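Local coordinates for protein serpin B3 (Homo sapiens, PDB 4ZK0) that belongs to the serpin family and probably inhibits proteases, cysteine proteases among them, by inserting its reactive-centre loop into a central beta-sheet, at residues 219-224 and 276-281; 186-191 and 213-218; 282-287 and 334-339. All blocks are in the same frame, centred on the assembly; numbering follows the deposited sequence.

Contact 1: residues 219-224 and 276-281; sequences FHFASL and RETRVD. With ZN (zinc ion), chain C; ZN (zinc ion), chain B.
Glu277 and His220 face each other as a non-hydrogen-bonded pair of antiparallel strands in the serpin fold, near where sheet C runs on into sheet B, and a zinc ion clamps them together. From CB, the Glu277 side chain turns at chi2 (-78°), which folds it back over the neighbouring strand: CG comes to 4.1 Å from His220 CD2, CD lies a little closer to the same carbon, and OE2 ends on the zinc at a modelled 1.8 Å, short enough for the exact value to be doubtful. His220 NE2 reaches the same ion at 2.1 Å. Carboxylate and imidazole planes stand 63° apart, and Glu233 fixes the ring's rotation by a hydrogen bond to His220 ND1. Hydrogen-bonded pairs flank this one, Phe219 with Thr278 and Phe221 with Arg276; Arg276 N donates to Phe221 O at 3.0 Å. Arg276 O is gripped twice, by Phe221 N and by Thr278 OG1 (2.7 Å), which approach from opposite faces of its carbonyl plane. Thr278 OG1 also lies against Phe221 CB. On this face, turned from the zinc, the edge of the Phe219 ring meets Val280, CD2 to CB at 4.1 Å.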
loop_
_atom_site.group_PDB
_atom_site.type_symbol
_atom_site.label_atom_id
_atom_site.label_comp_id
_atom_site.label_asym_id
_atom_site.label_seq_id
_atom_site.Cartn_x
_atom_site.Cartn_y
_atom_site.Cartn_z
ATOM N N PHE A 219 -2.420 -25.356 -4.949
ATOM C CA PHE A 219 -2.742 -23.989 -4.649
ATOM C C PHE A 219 -4.023 -23.737 -5.399
ATOM O O PHE A 219 -4.258 -24.396 -6.403
ATOM C CB PHE A 219 -1.705 -23.026 -5.264
ATOM C CG PHE A 219 -0.339 -23.102 -4.676
ATOM C CD1 PHE A 219 -0.053 -22.512 -3.444
ATOM C CD2 PHE A 219 0.693 -23.706 -5.373
ATOM C CE1 PHE A 219 1.249 -22.542 -2.919
ATOM C CE2 PHE A 219 1.988 -23.743 -4.866
ATOM C CZ PHE A 219 2.264 -23.175 -3.630
ATOM N N HIS A 220 -4.811 -22.772 -4.942
ATOM C CA HIS A 220 -5.856 -22.219 -5.751
ATOM C C HIS A 220 -5.245 -21.485 -6.987
ATOM O O HIS A 220 -4.370 -20.579 -6.836
ATOM C CB HIS A 220 -6.714 -21.243 -4.936
ATOM C CG HIS A 220 -7.370 -21.865 -3.745
ATOM N ND1 HIS A 220 -7.432 -21.242 -2.515
ATOM C CD2 HIS A 220 -7.963 -23.069 -3.586
ATOM C CE1 HIS A 220 -8.048 -22.034 -1.655
ATOM N NE2 HIS A 220 -8.379 -23.146 -2.279
ATOM N N PHE A 221 -5.777 -21.839 -8.155
ATOM C CA PHE A 221 -5.247 -21.529 -9.477
ATOM C C PHE A 221 -6.406 -21.255 -10.436
ATOM O O PHE A 221 -7.412 -21.942 -10.364
ATOM C CB PHE A 221 -4.439 -22.721 -10.010
ATOM C CG PHE A 221 -4.016 -22.577 -11.453
ATOM C CD1 PHE A 221 -2.824 -21.980 -11.788
ATOM C CD2 PHE A 221 -4.792 -23.078 -12.477
ATOM C CE1 PHE A 221 -2.416 -21.871 -13.093
ATOM C CE2 PHE A 221 -4.400 -22.965 -13.792
ATOM C CZ PHE A 221 -3.215 -22.341 -14.107
ATOM N N ALA A 222 -6.298 -20.248 -11.302
ATOM C CA ALA A 222 -7.172 -20.150 -12.503
ATOM C C ALA A 222 -6.426 -19.697 -13.719
ATOM O O ALA A 222 -5.501 -18.829 -13.609
ATOM C CB ALA A 222 -8.319 -19.184 -12.269
ATOM N N SER A 223 -6.806 -20.284 -14.872
ATOM C CA SER A 223 -6.419 -19.783 -16.200
ATOM C C SER A 223 -7.396 -18.724 -16.686
ATOM O O SER A 223 -8.583 -19.008 -16.817
ATOM C CB SER A 223 -6.435 -20.892 -17.240
ATOM O OG SER A 223 -5.199 -21.566 -17.248
ATOM N N LEU A 224 -6.910 -17.522 -16.967
ATOM C CA LEU A 224 -7.786 -16.461 -17.497
ATOM C C LEU A 224 -7.572 -16.376 -19.017
ATOM O O LEU A 224 -6.832 -15.543 -19.529
ATOM C CB LEU A 224 -7.548 -15.154 -16.779
ATOM C CG LEU A 224 -7.379 -15.332 -15.273
ATOM C CD1 LEU A 224 -6.878 -14.018 -14.694
ATOM C CD2 LEU A 224 -8.657 -15.846 -14.585
ATOM N N ARG A 276 -9.505 -23.068 -8.576
ATOM C CA ARG A 276 -9.600 -24.482 -8.266
ATOM C C ARG A 276 -8.291 -24.934 -7.662
ATOM O O ARG A 276 -7.231 -24.465 -8.069
ATOM C CB ARG A 276 -9.895 -25.281 -9.541
ATOM C CG ARG A 276 -11.282 -25.038 -10.126
ATOM C CD ARG A 276 -11.362 -25.302 -11.625
ATOM N NE ARG A 276 -12.682 -24.925 -12.161
ATOM C CZ ARG A 276 -13.036 -25.001 -13.445
ATOM N NH1 ARG A 276 -12.176 -25.441 -14.362
ATOM N NH2 ARG A 276 -14.258 -24.633 -13.817
ATOM N N GLU A 277 -8.385 -25.821 -6.675
ATOM C CA GLU A 277 -7.258 -26.558 -6.139
ATOM C C GLU A 277 -6.531 -27.213 -7.289
ATOM O O GLU A 277 -7.128 -27.942 -8.047
ATOM C CB GLU A 277 -7.748 -27.644 -5.179
ATOM C CG GLU A 277 -8.244 -27.125 -3.846
ATOM C CD GLU A 277 -7.125 -26.772 -2.894
ATOM O OE1 GLU A 277 -5.925 -26.918 -3.254
ATOM O OE2 GLU A 277 -7.464 -26.340 -1.771
ATOM N N THR A 278 -5.237 -26.970 -7.414
ATOM C CA THR A 278 -4.477 -27.467 -8.556
ATOM C C THR A 278 -3.049 -27.714 -8.134
ATOM O O THR A 278 -2.473 -26.949 -7.368
ATOM C CB THR A 278 -4.486 -26.435 -9.704
ATOM O OG1 THR A 278 -5.806 -25.918 -9.878
ATOM C CG2 THR A 278 -4.054 -27.036 -11.008
ATOM N N ARG A 279 -2.452 -28.770 -8.660
ATOM C CA ARG A 279 -1.040 -28.998 -8.453
ATOM C C ARG A 279 -0.274 -28.107 -9.368
ATOM O O ARG A 279 -0.473 -28.123 -10.578
ATOM C CB ARG A 279 -0.675 -30.435 -8.731
ATOM C CG ARG A 279 -1.345 -31.361 -7.739
ATOM C CD ARG A 279 -0.344 -32.348 -7.183
ATOM N NE ARG A 279 -1.023 -33.549 -6.721
ATOM C CZ ARG A 279 -1.588 -34.451 -7.521
ATOM N NH1 ARG A 279 -1.559 -34.305 -8.851
ATOM N NH2 ARG A 279 -2.186 -35.509 -6.987
ATOM N N VAL A 280 0.610 -27.310 -8.797
ATOM C CA VAL A 280 1.250 -26.300 -9.595
ATOM C C VAL A 280 2.731 -26.407 -9.357
ATOM O O VAL A 280 3.160 -26.461 -8.227
ATOM C CB VAL A 280 0.750 -24.900 -9.255
ATOM C CG1 VAL A 280 1.421 -23.880 -10.161
ATOM C CG2 VAL A 280 -0.766 -24.863 -9.428
ATOM N N ASP A 281 3.479 -26.487 -10.457
ATOM C CA ASP A 281 4.898 -26.295 -10.433
ATOM C C ASP A 281 5.150 -24.767 -10.422
ATOM O O ASP A 281 5.134 -24.089 -11.465
ATOM C CB ASP A 281 5.537 -26.961 -11.672
ATOM C CG ASP A 281 7.047 -26.862 -11.654
ATOM O OD1 ASP A 281 7.624 -26.885 -10.555
ATOM O OD2 ASP A 281 7.653 -26.765 -12.726
HETATM ZN ZN ZN C . -8.293 -24.886 -1.037
HETATM ZN ZN ZN B . 9.688 -26.742 -11.276
HETATM O O HOH W 1 10.068 -27.578 -9.166
#

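Contact 2: residues 186-191 and 213-218; sequences WEKKFN and MRQYTS
The Phe190 ring is sandwiched between two side chains of the strand 213-218. Its own segment, 186-191, is the loop by which a serpin chain leaves a long strand of sheet A for sheet C, and here it lies across a sheet C strand. The end of the Gln215 amide stands over the centre of one face, its plane almost perpendicular to the ring (85°), while Met213 covers the opposite face in a Met-aromatic contact. Arg214 C and Trp186 NE1 lie at the ring's edge. Phe190 CE1 in turn sits 3.8 Å above the indole plane of Trp186, toward its rim. Met213 holds its face with two groups: CB makes a CH-pi contact 4.0 Å from the ring centroid, and SD lies 4.5 Å from the same centroid. Gln215 adds its CB, 3.6 Å from Phe190 CE2. The indole itself is positioned by Tyr236, stacked on it, and by a hydrogen bond from Trp186 NE1 to Thr337 O. Beyond the ring, two waters bridge the backbones: one receives Arg214 N and donates to Asn191 O, the other receives Asn191 N and donates to Arg214 O. At the far end Lys188, bent at chi2 (143°), passes Thr217 running in the opposite direction, and its NZ makes a weak hydrogen bond to Ser218 O at 3.0 Å.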
loop_
_atom_site.group_PDB
_atom_site.type_symbol
_atom_site.label_atom_id
_atom_site.label_comp_id
_atom_site.label_asym_id
_atom_site.label_seq_id
_atom_site.Cartn_x
_atom_site.Cartn_y
_atom_site.Cartn_z
ATOM N N TRP A 186 5.378 -18.499 4.754
ATOM C CA TRP A 186 4.512 -19.105 3.789
ATOM C C TRP A 186 3.802 -20.299 4.430
ATOM O O TRP A 186 4.351 -20.975 5.292
ATOM C CB TRP A 186 5.286 -19.658 2.612
ATOM C CG TRP A 186 5.920 -18.702 1.751
ATOM C CD1 TRP A 186 7.244 -18.650 1.486
ATOM C CD2 TRP A 186 5.309 -17.654 0.991
ATOM N NE1 TRP A 186 7.513 -17.631 0.627
ATOM C CE2 TRP A 186 6.348 -16.984 0.317
ATOM C CE3 TRP A 186 4.000 -17.207 0.825
ATOM C CZ2 TRP A 186 6.120 -15.903 -0.510
ATOM C CZ3 TRP A 186 3.766 -16.169 0.000
ATOM C CH2 TRP A 186 4.833 -15.500 -0.649
ATOM N N GLU A 187 2.594 -20.579 3.993
ATOM C CA GLU A 187 1.975 -21.786 4.456
ATOM C C GLU A 187 2.818 -23.008 4.030
ATOM O O GLU A 187 3.053 -23.913 4.817
ATOM C CB GLU A 187 0.621 -21.926 3.862
ATOM C CG GLU A 187 0.141 -23.328 4.009
ATOM C CD GLU A 187 -1.182 -23.333 4.618
ATOM O OE1 GLU A 187 -2.145 -23.278 3.837
ATOM O OE2 GLU A 187 -1.214 -23.280 5.871
ATOM N N LYS A 188 3.278 -23.004 2.791
ATOM C CA LYS A 188 4.180 -24.029 2.305
ATOM C C LYS A 188 5.474 -23.359 1.914
ATOM O O LYS A 188 5.537 -22.681 0.901
ATOM C CB LYS A 188 3.523 -24.683 1.107
ATOM C CG LYS A 188 2.405 -25.611 1.540
ATOM C CD LYS A 188 1.224 -25.583 0.587
ATOM C CE LYS A 188 0.263 -26.716 0.872
ATOM N NZ LYS A 188 -0.708 -26.809 -0.262
ATOM N N LYS A 189 6.495 -23.525 2.740
ATOM C CA LYS A 189 7.759 -22.900 2.512
ATOM C C LYS A 189 8.471 -23.510 1.307
ATOM O O LYS A 189 8.264 -24.653 0.992
ATOM C CB LYS A 189 8.613 -23.045 3.758
ATOM C CG LYS A 189 8.176 -22.181 4.930
ATOM C CD LYS A 189 9.253 -22.256 5.982
ATOM C CE LYS A 189 9.120 -21.254 7.102
ATOM N NZ LYS A 189 8.027 -21.583 8.057
ATOM N N PHE A 190 9.289 -22.736 0.615
ATOM C CA PHE A 190 10.164 -23.261 -0.451
ATOM C C PHE A 190 11.398 -23.885 0.150
ATOM O O PHE A 190 11.861 -23.495 1.218
ATOM C CB PHE A 190 10.611 -22.148 -1.383
ATOM C CG PHE A 190 9.481 -21.546 -2.167
ATOM C CD1 PHE A 190 8.710 -20.520 -1.631
ATOM C CD2 PHE A 190 9.185 -22.009 -3.428
ATOM C CE1 PHE A 190 7.705 -19.947 -2.374
ATOM C CE2 PHE A 190 8.180 -21.435 -4.172
ATOM C CZ PHE A 190 7.418 -20.409 -3.637
ATOM N N ASN A 191 11.940 -24.887 -0.522
ATOM C CA ASN A 191 13.200 -25.469 -0.063
ATOM C C ASN A 191 14.364 -24.743 -0.665
ATOM O O ASN A 191 14.489 -24.674 -1.890
ATOM C CB ASN A 191 13.292 -26.933 -0.380
ATOM C CG ASN A 191 14.428 -27.602 0.391
ATOM O OD1 ASN A 191 15.564 -27.111 0.454
ATOM N ND2 ASN A 191 14.108 -28.702 1.030
ATOM N N MET A 213 13.045 -19.673 -6.873
ATOM C CA MET A 213 12.592 -20.617 -5.874
ATOM C C MET A 213 11.619 -21.530 -6.588
ATOM O O MET A 213 10.916 -21.102 -7.506
ATOM C CB MET A 213 11.889 -19.902 -4.697
ATOM C CG MET A 213 12.730 -18.798 -4.059
ATOM S SD MET A 213 11.865 -18.091 -2.636
ATOM C CE MET A 213 10.416 -17.396 -3.461
ATOM N N ARG A 214 11.538 -22.770 -6.147
ATOM C CA ARG A 214 10.699 -23.752 -6.850
ATOM C C ARG A 214 10.046 -24.720 -5.886
ATOM O O ARG A 214 10.692 -25.223 -4.951
ATOM C CB ARG A 214 11.495 -24.567 -7.869
ATOM C CG ARG A 214 12.221 -23.716 -8.878
ATOM C CD ARG A 214 13.112 -24.585 -9.753
ATOM N NE ARG A 214 14.284 -25.003 -9.038
ATOM C CZ ARG A 214 15.111 -25.981 -9.415
ATOM N NH1 ARG A 214 14.872 -26.730 -10.486
ATOM N NH2 ARG A 214 16.182 -26.249 -8.682
ATOM N N GLN A 215 8.798 -25.023 -6.203
ATOM C CA GLN A 215 7.949 -25.836 -5.358
ATOM C C GLN A 215 6.889 -26.502 -6.223
ATOM O O GLN A 215 6.382 -25.884 -7.145
ATOM C CB GLN A 215 7.224 -24.884 -4.397
ATOM C CG GLN A 215 6.852 -25.501 -3.126
ATOM C CD GLN A 215 5.985 -24.566 -2.329
ATOM O OE1 GLN A 215 6.244 -23.382 -2.235
ATOM N NE2 GLN A 215 4.948 -25.104 -1.755
ATOM N N TYR A 216 6.483 -27.704 -5.869
ATOM C CA TYR A 216 5.405 -28.353 -6.571
ATOM C C TYR A 216 4.383 -28.769 -5.544
ATOM O O TYR A 216 4.592 -29.728 -4.814
ATOM C CB TYR A 216 5.926 -29.564 -7.353
ATOM C CG TYR A 216 4.851 -30.279 -8.162
ATOM C CD1 TYR A 216 4.351 -29.706 -9.311
ATOM C CD2 TYR A 216 4.340 -31.523 -7.766
ATOM C CE1 TYR A 216 3.370 -30.326 -10.057
ATOM C CE2 TYR A 216 3.358 -32.163 -8.517
ATOM C CZ TYR A 216 2.881 -31.550 -9.664
ATOM O OH TYR A 216 1.922 -32.126 -10.451
ATOM N N THR A 217 3.282 -28.035 -5.443
ATOM C CA THR A 217 2.293 -28.323 -4.421
ATOM C C THR A 217 1.008 -27.784 -4.952
ATOM O O THR A 217 1.010 -27.112 -5.980
ATOM C CB THR A 217 2.636 -27.687 -3.052
ATOM O OG1 THR A 217 2.572 -26.251 -3.128
ATOM C CG2 THR A 217 4.022 -28.116 -2.578
ATOM N N SER A 218 -0.104 -28.040 -4.277
ATOM C CA SER A 218 -1.362 -27.490 -4.762
ATOM C C SER A 218 -1.739 -26.146 -4.140
ATOM O O SER A 218 -1.491 -25.866 -2.967
ATOM C CB SER A 218 -2.479 -28.495 -4.551
ATOM O OG SER A 218 -2.166 -29.177 -3.375
HETATM O O HOH W 2 13.319 -23.148 -3.737
HETATM O O HOH W 3 11.051 -26.408 -2.597
#

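Contact 3: residues 282-287 and 334-339; sequences LHLPRF and VEVTEE. With ZN (zinc ion), chain B.
Arg286 and Glu338 form a salt bridge, NH1 donating to OE1 at 2.6 Å. The carboxylate oxygen accepts through its syn lone pair and lies in the guanidinium plane, although the two planar groups are turned 40° from each other. The bend of the arginine at chi3 (58°) brings the guanidinium edge round to the acid, and Arg286 CD also rests against the carboxylate, 3.4 Å from Glu338 OE2. Thr337 CB lies beside the same NH1. Next to this pair, Phe287 and Val336 are joined by two backbone bonds; that from Val336 N to Phe287 O is short, at 2.7 Å, and nearly straight. The Phe287 ring turns over Val336, whose CB makes a CH-pi contact 4.1 Å from the ring centroid while CG2 touches CE2 at 3.6 Å. Val336 CG1 packs on Leu284 CD2 at 4.0 Å. Phe287 and Val336 begin the pairing of two antiparallel strands of serpin sheet A, near the breach, just after the chain leaves sheet C; strand 340-351, from the reactive-centre loop, is here already inserted beside 325-336. A second shell positions them: Thr195 OG1 hydrogen-bonds the other Glu338 oxygen, OE2, and Phe371 meets the Phe287 ring edge-to-face. Farther along the strand, His283 NE2 binds a zinc ion at 2.1 Å together with Asp281 and a water, its imidazole stacked on His364.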
loop_
_atom_site.group_PDB
_atom_site.type_symbol
_atom_site.label_atom_id
_atom_site.label_comp_id
_atom_site.label_asym_id
_atom_site.label_seq_id
_atom_site.Cartn_x
_atom_site.Cartn_y
_atom_site.Cartn_z
ATOM N N LEU A 282 5.411 -24.259 -9.224
ATOM C CA LEU A 282 5.540 -22.869 -8.995
ATOM C C LEU A 282 6.987 -22.526 -8.935
ATOM O O LEU A 282 7.705 -23.044 -8.081
ATOM C CB LEU A 282 4.867 -22.509 -7.703
ATOM C CG LEU A 282 5.083 -21.087 -7.186
ATOM C CD1 LEU A 282 4.536 -20.018 -8.099
ATOM C CD2 LEU A 282 4.484 -20.970 -5.812
ATOM N N HIS A 283 7.394 -21.635 -9.834
ATOM C CA HIS A 283 8.708 -21.052 -9.818
ATOM C C HIS A 283 8.496 -19.573 -9.503
ATOM O O HIS A 283 7.872 -18.825 -10.285
ATOM C CB HIS A 283 9.377 -21.177 -11.182
ATOM C CG HIS A 283 9.801 -22.564 -11.536
ATOM N ND1 HIS A 283 10.749 -22.809 -12.513
ATOM C CD2 HIS A 283 9.449 -23.764 -11.034
ATOM C CE1 HIS A 283 10.929 -24.110 -12.616
ATOM N NE2 HIS A 283 10.163 -24.713 -11.729
ATOM N N LEU A 284 8.996 -19.146 -8.354
ATOM C CA LEU A 284 8.833 -17.763 -7.926
ATOM C C LEU A 284 10.210 -17.215 -7.505
ATOM O O LEU A 284 10.898 -17.808 -6.669
ATOM C CB LEU A 284 7.859 -17.726 -6.750
ATOM C CG LEU A 284 7.495 -16.343 -6.209
ATOM C CD1 LEU A 284 6.516 -15.561 -7.103
ATOM C CD2 LEU A 284 6.924 -16.471 -4.810
ATOM N N PRO A 285 10.618 -16.103 -8.079
ATOM C CA PRO A 285 11.912 -15.533 -7.706
ATOM C C PRO A 285 12.012 -15.042 -6.236
ATOM O O PRO A 285 11.024 -14.556 -5.646
ATOM C CB PRO A 285 12.059 -14.343 -8.644
ATOM C CG PRO A 285 10.717 -13.996 -9.070
ATOM C CD PRO A 285 9.847 -15.206 -8.946
ATOM N N ARG A 286 13.215 -15.181 -5.677
ATOM C CA ARG A 286 13.605 -14.426 -4.503
ATOM C C ARG A 286 13.696 -13.034 -5.003
ATOM O O ARG A 286 14.378 -12.781 -6.005
ATOM C CB ARG A 286 14.992 -14.848 -3.999
ATOM C CG ARG A 286 14.980 -16.085 -3.151
ATOM C CD ARG A 286 16.403 -16.468 -2.664
ATOM N NE ARG A 286 17.054 -15.399 -1.894
ATOM C CZ ARG A 286 17.053 -15.268 -0.564
ATOM N NH1 ARG A 286 16.461 -16.144 0.227
ATOM N NH2 ARG A 286 17.690 -14.248 -0.008
ATOM N N PHE A 287 12.966 -12.116 -4.400
ATOM C CA PHE A 287 13.074 -10.762 -4.880
ATOM C C PHE A 287 12.835 -9.730 -3.777
ATOM O O PHE A 287 12.353 -10.033 -2.691
ATOM C CB PHE A 287 12.179 -10.531 -6.148
ATOM C CG PHE A 287 10.691 -10.407 -5.845
ATOM C CD1 PHE A 287 10.123 -9.170 -5.527
ATOM C CD2 PHE A 287 9.894 -11.504 -5.862
ATOM C CE1 PHE A 287 8.770 -9.063 -5.233
ATOM C CE2 PHE A 287 8.541 -11.416 -5.573
ATOM C CZ PHE A 287 7.975 -10.197 -5.235
ATOM N N VAL A 334 9.283 -4.538 -0.056
ATOM C CA VAL A 334 8.904 -5.928 0.061
ATOM C C VAL A 334 10.069 -6.802 -0.312
ATOM O O VAL A 334 10.803 -6.488 -1.248
ATOM C CB VAL A 334 7.701 -6.284 -0.825
ATOM C CG1 VAL A 334 8.035 -6.052 -2.296
ATOM C CG2 VAL A 334 7.215 -7.714 -0.595
ATOM N N GLU A 335 10.200 -7.896 0.425
ATOM C CA GLU A 335 11.149 -8.931 0.129
ATOM C C GLU A 335 10.483 -10.294 0.193
ATOM O O GLU A 335 9.802 -10.583 1.153
ATOM C CB GLU A 335 12.297 -8.941 1.146
ATOM C CG GLU A 335 13.337 -9.933 0.657
ATOM C CD GLU A 335 14.641 -9.885 1.401
ATOM O OE1 GLU A 335 14.787 -9.120 2.377
ATOM O OE2 GLU A 335 15.515 -10.669 0.997
ATOM N N VAL A 336 10.684 -11.131 -0.816
ATOM C CA VAL A 336 10.105 -12.472 -0.859
ATOM C C VAL A 336 11.219 -13.468 -0.781
ATOM O O VAL A 336 12.184 -13.370 -1.545
ATOM C CB VAL A 336 9.343 -12.659 -2.174
ATOM C CG1 VAL A 336 9.135 -14.129 -2.491
ATOM C CG2 VAL A 336 7.983 -11.942 -2.105
ATOM N N THR A 337 11.149 -14.421 0.144
ATOM C CA THR A 337 12.223 -15.429 0.201
ATOM C C THR A 337 11.599 -16.808 0.302
ATOM O O THR A 337 10.379 -16.938 0.227
ATOM C CB THR A 337 13.169 -15.230 1.422
ATOM O OG1 THR A 337 12.427 -15.481 2.588
ATOM C CG2 THR A 337 13.669 -13.820 1.501
ATOM N N GLU A 338 12.435 -17.821 0.523
ATOM C CA GLU A 338 11.954 -19.206 0.661
ATOM C C GLU A 338 11.014 -19.436 1.864
ATOM O O GLU A 338 10.113 -20.277 1.799
ATOM C CB GLU A 338 13.139 -20.181 0.721
ATOM C CG GLU A 338 13.879 -20.394 -0.605
ATOM C CD GLU A 338 14.982 -19.390 -0.838
ATOM O OE1 GLU A 338 15.039 -18.344 -0.152
ATOM O OE2 GLU A 338 15.805 -19.633 -1.726
ATOM N N GLU A 339 11.231 -18.662 2.941
ATOM C CA GLU A 339 10.463 -18.735 4.218
ATOM C C GLU A 339 9.094 -17.999 4.232
ATOM O O GLU A 339 8.152 -18.404 4.924
ATOM C CB GLU A 339 11.302 -18.139 5.349
ATOM C CG GLU A 339 12.793 -18.034 5.062
ATOM C CD GLU A 339 13.372 -19.368 4.746
ATOM O OE1 GLU A 339 12.890 -20.345 5.392
ATOM O OE2 GLU A 339 14.277 -19.435 3.859
HETATM ZN ZN ZN B . 9.688 -26.742 -11.276
HETATM O O HOH W 1 10.068 -27.578 -9.166
#

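How the contacts relate
From the N terminus the three contacts close in series, with none nested or crossed. Contact 2 comes first, bringing the chain back after a two-strand excursion (196-201 and 206-224) onto the loop that left sheet A. Contact 1 opens one residue later and returns, past two strands and two helices, to the same long strand 206-224. Contact 3 then starts directly on strand 276-294 and closes on the end of strand 325-336. Strands 206-224 and 276-294 thus run through the set: Val280 N meets Thr217 O between contacts 1 and 2, and Leu282 N meets Gln215 O between contacts 2 and 3. Contacts 1 and 3 share a zinc ion, and together the three tie sheets B and C to the breach end of sheet A.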